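Local coordinates for protein trichothecene 3-O-acetyltransferase (Gibberella zeae, PDB 2RKV) that probably transfers an acetyl group from acetyl-coenzyme A to the 3-hydroxyl of trichothecene mycotoxins such as T-2 and deoxynivalenol, at residues Q22-Y27 with R401-E406; Y106-F111 with W231-F236; I116-T121 with I149-G154; G384-D389 with P397-R402. All coordinates share one frame; numbering follows the deposited sequence. Where two conformers were deposited one is given.

The five-stranded mixed sheet unites three of the contacts: contact 1 pairs strand 20-28 with the end of strand 399-401, contact 3 loads a loop onto the neighbouring strand 147-155, and contact 4 packs a turn against strand 399-401. Their centres lie close, about 7 Å between contacts 1 and 3 and about 10 Å between contacts 1 and 4, which share Arg401 and Arg402. Contact 2, centred about 9 Å from contact 1, instead reaches strand 229-236 of the seven-stranded sheet. Along the chain, contacts 2 and 3 fall between the two halves of contact 1. Contacts 1 and 2 make the long-range ties, with side chains about 6 and 7 Å from the toxin.

Contact 1 of 4, residues Q22-Y27 with R401-E406; sequences QISLLY and RRPIFE
Gln22 and Arg402 meet at the end of an antiparallel pairing whose last hydrogen-bonded pair here is Ser24 with Arg401. That pair is defined by two backbone bonds, Ser24 N to Arg401 O at 2.8 Å and Arg401 N to Ser24 O at 2.9 Å. Beyond it the 401-406 segment leaves the sheet and side chains take over.

Gln22 can be followed outward. Its CB rests on the proline ring, 3.7 Å from Pro403 CD. With CG anti to the carbonyl carbon (chi1 -50°) and the chain extended after it, the amide is carried obliquely across to the guanidinium. CG itself comes 4.1 Å from Arg402 NH2. At the tip OE1 accepts a hydrogen bond from Arg402 NH1, 2.8 Å long and moderately bent (147° at the hydrogen), while amide and guanidinium planes stand 48° apart. NE2 turns to Glu113 and Arg119.

The guanidinium is held on several sides. NH1 donates also to Pro403 O within its own segment, NH2 reaches Thr121 OG1, and the two flat faces lie against Gln22 O and, on the opposite side, Phe405 CE2. Gln22 O is buried without a hydrogen-bond partner in the model, so the nearby positive group may partly compensate it. Pro403 CG approaches Ser24 OG to 3.3 Å; that hydroxyl is bonded to Thr151.

Arg402 lies about 6 Å from the bound T-2 toxin. The arrangement is a late chain segment adding an edge strand to the N-terminal sheet, a crossover consistent with the two-domain BAHD acyltransferase fold.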
# COMPACT_ATOMS: atom_id res chain seq x y z
N GLN A 22 -4.84 -4.41 2.61
CA GLN A 22 -4.85 -5.87 2.52
C GLN A 22 -3.70 -6.39 1.67
O GLN A 22 -3.33 -5.77 0.67
CB GLN A 22 -6.16 -6.39 1.90
CG GLN A 22 -7.44 -5.82 2.51
CD GLN A 22 -8.61 -5.95 1.56
OE1 GLN A 22 -8.44 -5.91 0.34
NE2 GLN A 22 -9.81 -6.09 2.12
N ILE A 23 -3.15 -7.54 2.05
CA ILE A 23 -2.20 -8.25 1.21
C ILE A 23 -2.43 -9.74 1.42
O ILE A 23 -2.73 -10.17 2.55
CB ILE A 23 -0.72 -7.82 1.50
CG1 ILE A 23 0.26 -8.37 0.46
CG2 ILE A 23 -0.32 -8.19 2.95
CD1 ILE A 23 0.17 -7.71 -0.92
N SER A 24 -2.33 -10.51 0.34
CA SER A 24 -2.50 -11.96 0.40
C SER A 24 -1.24 -12.68 -0.04
O SER A 24 -0.59 -12.28 -1.02
CB SER A 24 -3.68 -12.42 -0.47
OG SER A 24 -4.89 -11.81 -0.05
N LEU A 25 -0.92 -13.75 0.69
CA LEU A 25 0.19 -14.63 0.39
C LEU A 25 -0.38 -16.02 0.09
O LEU A 25 -1.15 -16.56 0.88
CB LEU A 25 1.17 -14.69 1.58
CG LEU A 25 2.09 -13.47 1.84
CD1 LEU A 25 1.33 -12.18 2.10
CD2 LEU A 25 3.08 -13.75 2.99
N LEU A 26 -0.02 -16.56 -1.07
CA LEU A 26 -0.47 -17.88 -1.51
C LEU A 26 0.65 -18.89 -1.33
O LEU A 26 1.78 -18.66 -1.76
CB LEU A 26 -0.90 -17.83 -2.99
CG LEU A 26 -1.21 -19.18 -3.66
CD1 LEU A 26 -2.54 -19.74 -3.12
CD2 LEU A 26 -1.27 -19.01 -5.18
N TYR A 27 0.32 -20.03 -0.71
CA TYR A 27 1.25 -21.14 -0.55
C TYR A 27 0.59 -22.40 -1.08
O TYR A 27 -0.61 -22.61 -0.83
CB TYR A 27 1.53 -21.40 0.92
CG TYR A 27 2.18 -20.26 1.67
CD1 TYR A 27 3.56 -20.22 1.84
CD2 TYR A 27 1.40 -19.25 2.23
CE1 TYR A 27 4.15 -19.19 2.54
CE2 TYR A 27 1.99 -18.21 2.94
CZ TYR A 27 3.37 -18.19 3.09
OH TYR A 27 3.98 -17.16 3.79
N ARG A 401 -0.03 -11.04 -3.56
CA ARG A 401 -0.94 -10.20 -4.34
C ARG A 401 -1.92 -9.43 -3.46
O ARG A 401 -2.38 -9.93 -2.43
CB ARG A 401 -1.76 -11.06 -5.32
CG ARG A 401 -0.95 -11.94 -6.28
CD ARG A 401 -0.13 -11.10 -7.28
NE ARG A 401 -0.23 -11.65 -8.63
CZ ARG A 401 0.76 -11.69 -9.52
NH1 ARG A 401 1.98 -11.26 -9.21
NH2 ARG A 401 0.52 -12.20 -10.73
N ARG A 402 -2.24 -8.21 -3.89
CA ARG A 402 -3.27 -7.43 -3.23
C ARG A 402 -4.66 -7.90 -3.66
O ARG A 402 -4.93 -8.02 -4.87
CB ARG A 402 -3.13 -5.94 -3.54
CG ARG A 402 -3.81 -5.11 -2.48
CD ARG A 402 -4.49 -3.84 -2.96
NE ARG A 402 -5.00 -3.12 -1.79
CZ ARG A 402 -6.10 -3.47 -1.11
NH1 ARG A 402 -6.85 -4.50 -1.51
NH2 ARG A 402 -6.46 -2.79 -0.03
N PRO A 403 -5.57 -8.15 -2.69
CA PRO A 403 -6.97 -8.41 -3.05
C PRO A 403 -7.64 -7.32 -3.89
O PRO A 403 -7.38 -6.12 -3.72
CB PRO A 403 -7.67 -8.52 -1.68
CG PRO A 403 -6.58 -9.08 -0.79
CD PRO A 403 -5.36 -8.26 -1.23
N ILE A 404 -8.52 -7.75 -4.78
CA ILE A 404 -9.37 -6.83 -5.52
C ILE A 404 -10.43 -6.23 -4.59
O ILE A 404 -10.94 -6.90 -3.68
CB ILE A 404 -10.02 -7.52 -6.75
CG1 ILE A 404 -10.55 -6.49 -7.75
CG2 ILE A 404 -11.11 -8.53 -6.33
CD1 ILE A 404 -10.85 -7.07 -9.14
N PHE A 405 -10.74 -4.95 -4.81
CA PHE A 405 -11.82 -4.28 -4.13
C PHE A 405 -12.51 -3.35 -5.13
O PHE A 405 -12.34 -3.53 -6.35
CB PHE A 405 -11.36 -3.57 -2.84
CG PHE A 405 -10.32 -2.49 -3.04
CD1 PHE A 405 -10.65 -1.15 -2.80
CD2 PHE A 405 -9.00 -2.80 -3.40
CE1 PHE A 405 -9.70 -0.13 -2.95
CE2 PHE A 405 -8.03 -1.78 -3.54
CZ PHE A 405 -8.39 -0.44 -3.32
N GLU A 406 -13.31 -2.40 -4.65
CA GLU A 406 -14.00 -1.48 -5.55
C GLU A 406 -12.97 -0.77 -6.43
O GLU A 406 -11.89 -0.40 -5.95
CB GLU A 406 -14.83 -0.45 -4.78
CG GLU A 406 -16.10 -1.01 -4.14
CD GLU A 406 -15.86 -1.71 -2.79
OE1 GLU A 406 -14.71 -1.68 -2.28
OE2 GLU A 406 -16.82 -2.29 -2.25

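Contact 2 of 4, residues Y106-F111 with W231-F236; sequences YPMAMF and WAFFTF
Met108 and Phe233 are the closest backbone neighbours here, 6.1 Å between their CA atoms, yet the two segments form no sheet pairing. Residues 108-110 make a 3-10 turn, evidenced by Met110 N bonding to Pro107 O at 3.0 Å, whereas residues 231-236 run as an extended strand. The turn presents one side chain to that strand, and alternate strand residues, Trp231 and Phe233, point back at it.

Met108 lies in the angle between the two aromatic groups. CB sits almost squarely over the Phe233 ring, 3.6 Å from its centroid and 12° off the normal. Since CG lies anti to the backbone N (chi1 -156°) and the chain stays extended, the side chain then runs on across the face, past Phe233 CZ, to Trp231. There SD meets Trp231 CB at 3.6 Å and stands obliquely to the rings of both residues. The methyl CE ends over the indole face, displaced toward the rim and 4.2 Å from the centroid of its six-membered ring.

At the edge of the Phe233 ring, Tyr106 O lies in its plane, 3.4 Å from CD1. This carbonyl also accepts a hydrogen bond from Arg401 NE, while Trp231 NE1 bonds to Glu406 O.

The arrangement is a double Met-aromatic contact reinforced by CH-pi packing, joining a turn of the N-terminal family region to a strand of the C-terminal sheet.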
# COMPACT_ATOMS: atom_id res chain seq x y z
N TYR A 106 -2.26 -15.90 -11.38
CA TYR A 106 -2.59 -15.21 -10.13
C TYR A 106 -3.24 -13.82 -10.33
O TYR A 106 -2.74 -12.81 -9.82
CB TYR A 106 -1.35 -15.11 -9.21
CG TYR A 106 -0.47 -16.34 -9.23
CD1 TYR A 106 0.69 -16.37 -10.01
CD2 TYR A 106 -0.80 -17.49 -8.50
CE1 TYR A 106 1.50 -17.49 -10.05
CE2 TYR A 106 0.01 -18.62 -8.53
CZ TYR A 106 1.16 -18.62 -9.32
OH TYR A 106 1.99 -19.71 -9.37
N PRO A 107 -4.39 -13.78 -11.03
CA PRO A 107 -5.05 -12.49 -11.26
C PRO A 107 -5.69 -11.90 -10.02
O PRO A 107 -6.10 -12.64 -9.11
CB PRO A 107 -6.14 -12.84 -12.29
CG PRO A 107 -6.45 -14.25 -12.02
CD PRO A 107 -5.15 -14.90 -11.61
N MET A 108 -5.79 -10.57 -9.99
CA MET A 108 -6.41 -9.87 -8.87
C MET A 108 -7.84 -10.34 -8.62
O MET A 108 -8.29 -10.43 -7.47
CB MET A 108 -6.40 -8.37 -9.12
CG MET A 108 -6.47 -7.54 -7.85
SD MET A 108 -6.39 -5.80 -8.25
CE MET A 108 -5.91 -5.08 -6.67
N ALA A 109 -8.55 -10.67 -9.71
CA ALA A 109 -9.94 -11.11 -9.62
C ALA A 109 -10.12 -12.40 -8.80
O ALA A 109 -11.21 -12.65 -8.29
CB ALA A 109 -10.53 -11.27 -11.03
N MET A 110 -9.06 -13.20 -8.70
CA MET A 110 -9.11 -14.44 -7.91
C MET A 110 -8.77 -14.23 -6.42
O MET A 110 -8.80 -15.18 -5.64
CB MET A 110 -8.20 -15.52 -8.51
CG MET A 110 -8.79 -16.18 -9.76
SD MET A 110 -7.69 -17.41 -10.44
CE MET A 110 -8.57 -17.81 -11.95
N PHE A 111 -8.47 -12.98 -6.06
CA PHE A 111 -8.27 -12.61 -4.66
C PHE A 111 -9.38 -11.64 -4.27
O PHE A 111 -9.15 -10.45 -4.03
CB PHE A 111 -6.89 -11.95 -4.45
CG PHE A 111 -5.72 -12.86 -4.71
CD1 PHE A 111 -5.11 -13.55 -3.66
CD2 PHE A 111 -5.21 -13.01 -6.00
CE1 PHE A 111 -4.01 -14.39 -3.89
CE2 PHE A 111 -4.12 -13.84 -6.24
CZ PHE A 111 -3.51 -14.53 -5.19
N TRP A 231 -10.18 -3.11 -12.02
CA TRP A 231 -8.83 -3.41 -11.55
C TRP A 231 -8.21 -4.49 -12.45
O TRP A 231 -8.91 -5.40 -12.90
CB TRP A 231 -8.88 -3.97 -10.12
CG TRP A 231 -8.93 -2.94 -9.03
CD1 TRP A 231 -10.01 -2.62 -8.25
CD2 TRP A 231 -7.85 -2.13 -8.58
NE1 TRP A 231 -9.66 -1.64 -7.35
CE2 TRP A 231 -8.34 -1.33 -7.52
CE3 TRP A 231 -6.50 -2.00 -8.96
CZ2 TRP A 231 -7.53 -0.40 -6.85
CZ3 TRP A 231 -5.69 -1.07 -8.29
CH2 TRP A 231 -6.22 -0.28 -7.25
N ALA A 232 -6.90 -4.41 -12.67
CA ALA A 232 -6.17 -5.48 -13.34
C ALA A 232 -4.71 -5.49 -12.92
O ALA A 232 -4.10 -4.43 -12.72
CB ALA A 232 -6.27 -5.34 -14.86
N PHE A 233 -4.14 -6.68 -12.82
CA PHE A 233 -2.72 -6.83 -12.68
C PHE A 233 -2.12 -6.93 -14.07
O PHE A 233 -2.68 -7.52 -14.95
CB PHE A 233 -2.35 -8.15 -12.01
CG PHE A 233 -2.58 -8.22 -10.50
CD1 PHE A 233 -2.81 -9.42 -9.91
CD2 PHE A 233 -2.58 -7.10 -9.71
CE1 PHE A 233 -3.03 -9.53 -8.58
CE2 PHE A 233 -2.78 -7.22 -8.38
CZ PHE A 233 -3.02 -8.42 -7.82
N PHE A 234 -0.94 -6.35 -14.16
CA PHE A 234 -0.05 -6.47 -15.31
C PHE A 234 1.33 -6.90 -14.83
O PHE A 234 1.81 -6.35 -13.89
CB PHE A 234 0.09 -5.12 -16.02
CG PHE A 234 -1.19 -4.62 -16.62
CD1 PHE A 234 -2.05 -3.83 -15.93
CD2 PHE A 234 -1.49 -4.91 -17.93
CE1 PHE A 234 -3.18 -3.39 -16.50
CE2 PHE A 234 -2.63 -4.46 -18.51
CZ PHE A 234 -3.49 -3.74 -17.81
N THR A 235 1.97 -7.84 -15.44
CA THR A 235 3.31 -8.25 -15.04
C THR A 235 4.36 -7.71 -16.01
O THR A 235 4.08 -7.50 -17.14
CB THR A 235 3.41 -9.79 -14.97
OG1 THR A 235 3.14 -10.35 -16.25
CG2 THR A 235 2.30 -10.35 -14.10
N PHE A 236 5.50 -7.47 -15.43
CA PHE A 236 6.66 -7.01 -16.14
C PHE A 236 7.81 -7.94 -15.79
O PHE A 236 8.19 -8.06 -14.68
CB PHE A 236 7.01 -5.55 -15.74
CG PHE A 236 5.94 -4.55 -16.10
CD1 PHE A 236 4.84 -4.37 -15.32
CD2 PHE A 236 6.05 -3.79 -17.21
CE1 PHE A 236 3.90 -3.49 -15.65
CE2 PHE A 236 5.08 -2.92 -17.54
CZ PHE A 236 4.01 -2.77 -16.76

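Contact 3 of 4, residues I116-T121 with I149-G154; sequences IAPRKT and ILTVNG
Strand 147-155 runs straight into His156, which lines the toxin pocket and opens the HXXXD sequence motif of BAHD enzymes; on this strand Thr151 and Asn153 grip the loop that follows helix 113-116. The strand's alternation sends Ile149, Thr151 and Asn153 to the same side, where they meet Ile116, Ala117, Pro118 and Arg119 in turn.

Two side-chain-to-backbone hydrogen bonds fix the loop. Thr151 OG1 donates to Ile116 O at 2.8 Å, arriving well above the carbonyl plane (45° out of it). Placing OG1 anti to its own carbonyl carbon (chi1 -58°) turns the hydroxyl to Ile116 and leaves CG2 to rest against Ala117 CB at 3.9 Å. The same hydroxyl is bonded to Ser24 OG, and Asn142 ND2 supplies Ile116 O with a second bond.

Farther along, Asn153 ND2 donates to Arg119 O at 2.8 Å. The acceptor lies in the plane of the Asn153 amide, though the nitrogen stands above the plane of the receiving carbonyl. The other branch of the amide meets carbon: OD1 is 3.3 Å from Pro118 CD, and it is buried with no hydrogen-bond partner in the model. Pro118 and Asn153 come from opposite directions, and CD and CG of the proline lie against OD1.

At the opposite end Ile116 CG2 touches Ile149 CD1 at 4.1 Å, closing the row with apolar packing. The whole is a loop bound to one face of the sheet through the polar side chains of a strand, on the approach to His156.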
# COMPACT_ATOMS: atom_id res chain seq x y z
N ILE A 116 -11.73 -13.77 0.60
CA ILE A 116 -10.45 -14.16 1.21
C ILE A 116 -9.84 -13.16 2.22
O ILE A 116 -8.79 -13.44 2.80
CB ILE A 116 -9.40 -14.64 0.13
CG1 ILE A 116 -9.18 -13.58 -0.97
CG2 ILE A 116 -9.85 -15.96 -0.52
CD1 ILE A 116 -8.53 -12.30 -0.52
N ALA A 117 -10.51 -12.03 2.44
CA ALA A 117 -10.08 -11.04 3.43
C ALA A 117 -11.05 -10.97 4.62
O ALA A 117 -12.25 -11.18 4.44
CB ALA A 117 -9.91 -9.66 2.79
N PRO A 118 -10.53 -10.67 5.83
CA PRO A 118 -11.38 -10.60 7.03
C PRO A 118 -12.21 -9.32 7.17
O PRO A 118 -13.13 -9.26 7.99
CB PRO A 118 -10.36 -10.69 8.17
CG PRO A 118 -9.13 -10.08 7.61
CD PRO A 118 -9.11 -10.40 6.14
N ARG A 119 -11.88 -8.30 6.38
CA ARG A 119 -12.59 -7.02 6.40
C ARG A 119 -12.32 -6.31 5.08
O ARG A 119 -11.26 -6.47 4.49
CB ARG A 119 -12.10 -6.16 7.58
CG ARG A 119 -12.73 -4.76 7.62
CD ARG A 119 -12.65 -4.17 9.01
NE ARG A 119 -13.15 -2.80 9.06
CZ ARG A 119 -13.48 -2.17 10.19
NH1 ARG A 119 -13.91 -0.92 10.15
NH2 ARG A 119 -13.40 -2.79 11.36
N LYS A 120 -13.29 -5.52 4.62
CA LYS A 120 -13.11 -4.78 3.37
C LYS A 120 -12.08 -3.66 3.50
O LYS A 120 -11.82 -3.16 4.60
CB LYS A 120 -14.45 -4.21 2.89
CG LYS A 120 -15.41 -5.29 2.38
CD LYS A 120 -16.80 -4.73 2.07
CE LYS A 120 -16.75 -3.72 0.93
NZ LYS A 120 -16.41 -4.35 -0.37
N THR A 121 -11.48 -3.29 2.37
CA THR A 121 -10.54 -2.18 2.30
C THR A 121 -11.20 -0.85 2.68
O THR A 121 -10.65 -0.06 3.46
CB THR A 121 -9.96 -2.07 0.88
OG1 THR A 121 -9.17 -3.22 0.60
CG2 THR A 121 -9.11 -0.81 0.75
N ILE A 149 -4.35 -19.46 1.26
CA ILE A 149 -4.19 -18.02 1.09
C ILE A 149 -4.24 -17.37 2.45
O ILE A 149 -5.25 -17.46 3.16
CB ILE A 149 -5.28 -17.39 0.17
CG1 ILE A 149 -5.22 -18.00 -1.23
CG2 ILE A 149 -5.14 -15.85 0.12
CD1 ILE A 149 -6.43 -17.67 -2.10
N LEU A 150 -3.13 -16.72 2.82
CA LEU A 150 -3.06 -15.96 4.06
C LEU A 150 -3.28 -14.50 3.72
O LEU A 150 -2.55 -13.94 2.91
CB LEU A 150 -1.69 -16.13 4.73
CG LEU A 150 -1.36 -15.14 5.85
CD1 LEU A 150 -2.37 -15.22 7.00
CD2 LEU A 150 0.05 -15.34 6.37
N THR A 151 -4.28 -13.88 4.33
CA THR A 151 -4.54 -12.46 4.08
C THR A 151 -4.36 -11.66 5.37
O THR A 151 -4.84 -12.06 6.43
CB THR A 151 -5.95 -12.23 3.50
OG1 THR A 151 -6.09 -12.98 2.29
CG2 THR A 151 -6.21 -10.72 3.24
N VAL A 152 -3.64 -10.55 5.26
CA VAL A 152 -3.44 -9.68 6.41
C VAL A 152 -4.00 -8.30 6.11
O VAL A 152 -3.66 -7.70 5.09
CB VAL A 152 -1.94 -9.53 6.76
CG1 VAL A 152 -1.76 -8.71 8.02
CG2 VAL A 152 -1.26 -10.91 6.90
N ASN A 153 -4.87 -7.81 7.01
CA ASN A 153 -5.41 -6.45 6.98
C ASN A 153 -4.73 -5.63 8.05
O ASN A 153 -4.61 -6.08 9.19
CB ASN A 153 -6.91 -6.46 7.33
CG ASN A 153 -7.78 -6.84 6.16
OD1 ASN A 153 -7.42 -7.69 5.35
ND2 ASN A 153 -8.94 -6.20 6.06
N GLY A 154 -4.30 -4.42 7.70
CA GLY A 154 -3.76 -3.47 8.69
C GLY A 154 -4.54 -2.17 8.66
O GLY A 154 -4.78 -1.61 7.59

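Contact 4 of 4, residues G384-D389 with P397-R402; sequences GLWDYD and PETVRR
Val400 sets its CG2 methyl over the middle of the Trp386 indole, 3.7 Å from the centroid of the five-membered ring and only 7° off its normal. This is a CH-pi contact with the methyl over the face. With CG1 anti to the backbone N (chi1 180°), CG2 is directed to the indole and CG1 to Leu385, 4.0 Å from its CB. One valine therefore occupies the notch between the successive residues Leu385 and Trp386.

The far rim of the indole is seated in the bend of the other segment. Trp386 CZ3 comes within 3.4 Å of Glu398 O, which lies near the ring plane at its edge, and CH2 meets Thr399 CA at the same separation. The rim thus abuts backbone, and Val400 N, also buried here, has no hydrogen-bond partner in the model. NE1 finds its partner at Pro416.

Pro397 makes the second bump. Its CD sits among the carbonyl oxygens of the turn, 3.3 Å from Tyr388 O and 3.4 Å from Trp386 O, and CG reaches toward Leu385 O.

Asp389 begins a DFGLG sequence that matches the conserved DFGWG motif of BAHD enzymes. The turn lies between helix 161-176, which meets Leu385 and Tyr388, and edge strand 399-401, which pairs with strand 20-28; Lys418 and Pro419 pack on Trp386.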
# COMPACT_ATOMS: atom_id res chain seq x y z
N GLY A 384 9.23 -7.03 2.32
CA GLY A 384 9.91 -8.33 2.45
C GLY A 384 9.06 -9.58 2.45
O GLY A 384 9.55 -10.66 2.78
N LEU A 385 7.79 -9.44 2.04
CA LEU A 385 6.77 -10.49 2.20
C LEU A 385 7.08 -11.83 1.53
O LEU A 385 6.64 -12.88 2.02
CB LEU A 385 5.40 -9.98 1.75
CG LEU A 385 4.79 -8.92 2.67
CD1 LEU A 385 3.70 -8.14 1.95
CD2 LEU A 385 4.26 -9.55 3.96
N TRP A 386 7.83 -11.81 0.42
CA TRP A 386 8.21 -13.05 -0.27
C TRP A 386 9.12 -13.98 0.55
O TRP A 386 9.32 -15.15 0.19
CB TRP A 386 8.91 -12.73 -1.60
CG TRP A 386 8.01 -12.30 -2.71
CD1 TRP A 386 7.67 -11.02 -3.03
CD2 TRP A 386 7.38 -13.15 -3.68
NE1 TRP A 386 6.85 -11.01 -4.14
CE2 TRP A 386 6.66 -12.31 -4.56
CE3 TRP A 386 7.35 -14.54 -3.89
CZ2 TRP A 386 5.92 -12.80 -5.64
CZ3 TRP A 386 6.62 -15.03 -4.97
CH2 TRP A 386 5.91 -14.17 -5.82
N ASP A 387 9.66 -13.47 1.66
CA ASP A 387 10.62 -14.24 2.44
C ASP A 387 10.03 -14.98 3.64
O ASP A 387 10.74 -15.76 4.29
CB ASP A 387 11.76 -13.34 2.91
CG ASP A 387 13.03 -14.11 3.20
OD1 ASP A 387 13.39 -14.99 2.39
OD2 ASP A 387 13.65 -13.84 4.25
N TYR A 388 8.74 -14.76 3.93
CA TYR A 388 8.16 -15.30 5.19
C TYR A 388 7.46 -16.64 5.00
O TYR A 388 6.65 -16.78 4.08
CB TYR A 388 7.21 -14.29 5.87
CG TYR A 388 7.71 -12.85 5.88
CD1 TYR A 388 9.08 -12.56 5.99
CD2 TYR A 388 6.82 -11.79 5.78
CE1 TYR A 388 9.54 -11.24 5.97
CE2 TYR A 388 7.27 -10.47 5.77
CZ TYR A 388 8.63 -10.20 5.87
OH TYR A 388 9.07 -8.90 5.84
N ASP A 389 7.76 -17.59 5.88
CA ASP A 389 7.18 -18.94 5.81
C ASP A 389 6.27 -19.24 7.00
O ASP A 389 5.54 -20.23 6.99
CB ASP A 389 8.29 -19.99 5.72
CG ASP A 389 9.24 -19.94 6.90
OD1 ASP A 389 8.86 -20.39 7.99
OD2 ASP A 389 10.38 -19.45 6.74
N PRO A 397 6.11 -18.01 -0.08
CA PRO A 397 4.92 -17.74 -0.90
C PRO A 397 5.17 -18.02 -2.37
O PRO A 397 6.25 -17.73 -2.89
CB PRO A 397 4.72 -16.23 -0.71
CG PRO A 397 5.23 -15.97 0.66
CD PRO A 397 6.47 -16.84 0.75
N GLU A 398 4.16 -18.60 -3.03
CA GLU A 398 4.18 -18.82 -4.47
C GLU A 398 3.89 -17.51 -5.20
O GLU A 398 4.41 -17.26 -6.30
CB GLU A 398 3.17 -19.91 -4.83
CG GLU A 398 3.04 -20.17 -6.31
CD GLU A 398 2.31 -21.47 -6.60
OE1 GLU A 398 2.54 -22.46 -5.88
OE2 GLU A 398 1.52 -21.50 -7.56
N THR A 399 3.04 -16.68 -4.58
CA THR A 399 2.80 -15.31 -5.02
C THR A 399 2.36 -14.44 -3.85
O THR A 399 1.95 -14.94 -2.80
CB THR A 399 1.76 -15.21 -6.19
OG1 THR A 399 1.86 -13.91 -6.80
CG2 THR A 399 0.32 -15.44 -5.70
N VAL A 400 2.47 -13.12 -4.04
CA VAL A 400 2.08 -12.13 -3.05
C VAL A 400 1.28 -11.08 -3.80
O VAL A 400 1.83 -10.33 -4.61
CB VAL A 400 3.31 -11.47 -2.38
CG1 VAL A 400 2.87 -10.44 -1.36
CG2 VAL A 400 4.22 -12.54 -1.75
N ARG A 401 -0.03 -11.04 -3.56
CA ARG A 401 -0.94 -10.20 -4.34
C ARG A 401 -1.92 -9.43 -3.46
O ARG A 401 -2.38 -9.93 -2.43
CB ARG A 401 -1.76 -11.06 -5.32
CG ARG A 401 -0.95 -11.94 -6.28
CD ARG A 401 -0.13 -11.10 -7.28
NE ARG A 401 -0.23 -11.65 -8.63
CZ ARG A 401 0.76 -11.69 -9.52
NH1 ARG A 401 1.98 -11.26 -9.21
NH2 ARG A 401 0.52 -12.20 -10.73
N ARG A 402 -2.24 -8.21 -3.89
CA ARG A 402 -3.27 -7.43 -3.23
C ARG A 402 -4.66 -7.90 -3.66
O ARG A 402 -4.93 -8.02 -4.87
CB ARG A 402 -3.13 -5.94 -3.54
CG ARG A 402 -3.81 -5.11 -2.48
CD ARG A 402 -4.49 -3.84 -2.96
NE ARG A 402 -5.00 -3.12 -1.79
CZ ARG A 402 -6.10 -3.47 -1.11
NH1 ARG A 402 -6.85 -4.50 -1.51
NH2 ARG A 402 -6.46 -2.79 -0.03